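Local coordinates for protein mandelate racemase/muconate lactonizing enzyme (Jannaschia sp., PDB 4J3Z) that probably catalyses a reaction of the enolase-superfamily type, as in mandelate racemase and muconate lactonizing enzymes, and is classed as an isomerase, at residues T298-A302 and F303-L307; A320-H323 and L324-C328. All coordinates share one frame; numbering follows the deposited sequence.

Contact 1: T298-A302 and F303-L307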
# COMPACT_ATOMS: atom_id res chain seq x y z
N THR D 298 6.02 14.04 21.42
CA THR D 298 4.79 14.49 20.75
C THR D 298 4.48 13.63 19.53
O THR D 298 3.31 13.30 19.27
CB THR D 298 4.86 15.98 20.38
OG1 THR D 298 4.72 16.76 21.57
CG2 THR D 298 3.77 16.37 19.43
N LEU D 299 5.53 13.27 18.80
CA LEU D 299 5.39 12.34 17.67
C LEU D 299 4.99 10.94 18.14
O LEU D 299 4.23 10.26 17.46
CB LEU D 299 6.68 12.27 16.86
CG LEU D 299 6.88 13.06 15.55
CD1 LEU D 299 5.91 12.65 14.46
CD2 LEU D 299 6.85 14.56 15.77
N ALA D 300 5.51 10.50 19.28
CA ALA D 300 5.07 9.23 19.85
C ALA D 300 3.54 9.24 20.03
O ALA D 300 2.85 8.39 19.48
CB ALA D 300 5.77 8.97 21.18
N ALA D 301 3.03 10.22 20.76
CA ALA D 301 1.59 10.39 20.98
C ALA D 301 0.74 10.36 19.69
O ALA D 301 -0.35 9.79 19.68
CB ALA D 301 1.33 11.66 21.76
N ALA D 302 1.25 10.96 18.61
CA ALA D 302 0.60 10.92 17.30
C ALA D 302 0.39 9.50 16.75
O ALA D 302 -0.48 9.28 15.90
CB ALA D 302 1.39 11.75 16.31
N PHE D 303 1.21 8.56 17.22
CA PHE D 303 1.16 7.16 16.83
C PHE D 303 0.62 6.25 17.94
O PHE D 303 0.69 5.01 17.85
CB PHE D 303 2.56 6.68 16.42
CG PHE D 303 2.98 7.12 15.05
CD1 PHE D 303 2.66 6.36 13.93
CD2 PHE D 303 3.71 8.29 14.87
CE1 PHE D 303 3.05 6.76 12.66
CE2 PHE D 303 4.10 8.70 13.61
CZ PHE D 303 3.78 7.94 12.51
N GLY D 304 0.09 6.87 18.99
CA GLY D 304 -0.39 6.13 20.17
C GLY D 304 0.75 5.44 20.89
O GLY D 304 0.52 4.50 21.66
N ALA D 305 1.97 5.90 20.63
CA ALA D 305 3.17 5.34 21.23
C ALA D 305 3.51 6.00 22.57
O ALA D 305 2.90 7.01 22.93
CB ALA D 305 4.35 5.44 20.26
N GLN D 306 4.50 5.43 23.27
CA GLN D 306 4.92 5.91 24.60
C GLN D 306 6.42 6.22 24.66
O GLN D 306 7.20 5.74 23.82
CB GLN D 306 4.57 4.87 25.67
CG GLN D 306 3.08 4.69 25.93
CD GLN D 306 2.78 3.62 26.97
OE1 GLN D 306 3.17 2.46 26.81
NE2 GLN D 306 2.09 4.00 28.02
N LEU D 307 6.82 6.99 25.67
CA LEU D 307 8.22 7.39 25.86
C LEU D 307 8.89 6.73 27.07
O LEU D 307 8.33 6.71 28.17
CB LEU D 307 8.34 8.90 26.00
CG LEU D 307 9.76 9.44 26.09
CD1 LEU D 307 10.23 9.89 24.71
CD2 LEU D 307 9.84 10.57 27.10
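Ala300 and Ala305 meet where helix 290-302 stops and the chain turns toward strand 306-307. The turn is a Schellman motif. Ala305 N reaches back to Ala300 O at 2.9 Å, and Gly304 N bonds to Ala301 O at 3.0 Å. Gly304 is the C-prime residue, and its positive phi of 65° lets the chain leave the helix. Ala300 O also accepts from Phe303 N at 2.8 Å. Its two donors come from opposite faces of the carbonyl plane, so the oxygen is gripped from both sides.

The tight part lies around this oxygen. Ala305 CB sits 3.4 Å from Ala300 O, and the methyls of Ala300 and Ala305 touch at 3.9 Å. Both residues are buried. The Phe303 ring folds back along the helix, because CG stands beside the backbone N and anti to the carbonyl carbon (chi1 -78°). Its CD2 edge meets Leu299 O in the ring plane at 3.3 Å. Further along the same edge, CE2 faces Leu299 CD1 at a looser 4.4 Å. Replacing Phe303 with an alanine would probably open a gap beside Leu299 and leave the Leu299 carbonyl without the ring edge that packs against it.

The other side is looser. Ala301 is exposed and its methyl points away from the turn. Its backbone carbonyl takes the bond from Gly304 N.

Helix 266-274 lies against the packed side: Leu273 touches Leu299, Phe303 and Ala305, and the His274 ring meets Phe303 edge-to-face. Leu299 also packs on Leu299 of a neighbouring subunit. Beyond the turn, strand 306-307 runs parallel to strand 279-280 in the enolase-type barrel, so the cap joins a barrel helix to the strand that follows it.

Contact 2: A320-H323 and L324-C328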
# COMPACT_ATOMS: atom_id res chain seq x y z
N ALA D 320 17.86 15.16 33.46
CA ALA D 320 17.22 15.61 32.22
C ALA D 320 16.09 14.70 31.77
O ALA D 320 15.03 15.18 31.39
CB ALA D 320 18.26 15.75 31.11
N ASN D 321 16.31 13.38 31.83
CA ASN D 321 15.25 12.38 31.63
C ASN D 321 14.09 12.61 32.57
O ASN D 321 12.93 12.58 32.15
CB ASN D 321 15.76 10.96 31.90
CG ASN D 321 16.86 10.54 30.97
OD1 ASN D 321 16.97 11.04 29.84
ND2 ASN D 321 17.69 9.60 31.42
N VAL D 322 14.40 12.81 33.85
CA VAL D 322 13.36 12.84 34.88
C VAL D 322 12.44 14.01 34.61
O VAL D 322 11.22 13.85 34.64
CB VAL D 322 13.96 12.86 36.31
CG1 VAL D 322 12.98 13.45 37.32
CG2 VAL D 322 14.38 11.46 36.71
N HIS D 323 13.03 15.16 34.31
CA HIS D 323 12.29 16.37 34.03
C HIS D 323 11.44 16.29 32.76
O HIS D 323 10.29 16.72 32.76
CB HIS D 323 13.24 17.56 33.95
CG HIS D 323 13.68 18.06 35.28
ND1 HIS D 323 12.99 19.02 35.98
CD2 HIS D 323 14.74 17.73 36.05
CE1 HIS D 323 13.61 19.27 37.12
NE2 HIS D 323 14.68 18.50 37.19
N LEU D 324 12.00 15.75 31.69
CA LEU D 324 11.22 15.47 30.48
C LEU D 324 10.11 14.48 30.79
O LEU D 324 9.00 14.58 30.25
CB LEU D 324 12.11 14.96 29.35
CG LEU D 324 11.48 14.28 28.13
CD1 LEU D 324 10.53 15.21 27.40
CD2 LEU D 324 12.56 13.76 27.18
N GLY D 325 10.41 13.52 31.67
CA GLY D 325 9.45 12.49 32.06
C GLY D 325 8.28 13.04 32.85
O GLY D 325 7.17 12.53 32.76
N VAL D 326 8.54 14.10 33.61
CA VAL D 326 7.49 14.73 34.42
C VAL D 326 6.41 15.32 33.53
O VAL D 326 5.22 15.30 33.88
CB VAL D 326 8.07 15.83 35.33
CG1 VAL D 326 6.95 16.56 36.07
CG2 VAL D 326 9.05 15.23 36.33
N SER D 327 6.84 15.81 32.37
CA SER D 327 6.05 16.65 31.50
C SER D 327 5.22 15.92 30.43
O SER D 327 4.35 16.55 29.80
CB SER D 327 6.97 17.66 30.83
OG SER D 327 8.07 17.01 30.22
N CYS D 328 5.48 14.63 30.22
CA CYS D 328 4.84 13.86 29.13
C CYS D 328 3.69 12.97 29.61
O CYS D 328 3.89 12.09 30.46
CB CYS D 328 5.86 13.01 28.37
SG CYS D 328 7.26 13.87 27.61
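Val322 and Val326 pack one helical turn apart on helix 315-327. Val326 N bonds to Val322 O at 2.9 Å. The Val326 side chain comes close to the same oxygen, with CG2 3.1 Å from Val322 O. CG2 also reaches Val322 CG1 at 4.4 Å, a light apolar touch. CG1 of Val326 is anti to its backbone N (chi1 175°), and this turns CG2 back toward the preceding turn.

The earlier steps are regular helix. Leu324 N bonds to Ala320 O at 3.1 Å. Gly325 N bonds to Asn321 O, and Gly325 brings its bare CA into this turn.

Ser327 lies near the end of helix 315-327. Its CB lies 4.0 Å from His323 O. The hydroxyl OG comes closer to that oxygen, at 3.4 Å, but gives its hydrogen bond to Leu324 O at 2.6 Å. OG sits between the backbone N and the carbonyl carbon (chi1 52°), which curls it back over the helix. Ser327 N also bonds to Leu324 O, from the same face of the carbonyl, so one residue holds this oxygen twice.

These residues are buried. Helix 315-327 is one of the outer helices of the enolase-type barrel. The His323 ring bonds through ND1 to Trp115 N and through NE2 to Leu365 O, while Asn123 ND2 bonds to the carbonyls of Gly325 and Cys328. On another side Leu324 and Ser327 rest on Lys294 of helix 290-302, and Leu324 and Asn321 touch Leu284 of helix 284-287.

How the contacts relate
Contact 1 runs from the end of helix 290-302 into strand 306-307, and contact 2 lies on the next helix, 315-327. Their centres are 15 Å apart. They touch through Leu307, whose CD2 packs on Leu324 CG and Cys328 SG, both at 4.2 Å. Helix 290-302 serves both: its end forms contact 1, and its residues Ile290, Lys294 and Ala297 pack against contact 2. Contact 1 is partly buried, with one exposed residue, Ala301, and its residues themselves meet two other subunits. Its chemistry is a Schellman motif and a ring edge. Contact 2 is fully buried and built on regular helical bonds; the His323 nitrogens and Ser327 OG are hydrogen-bonded within the chain.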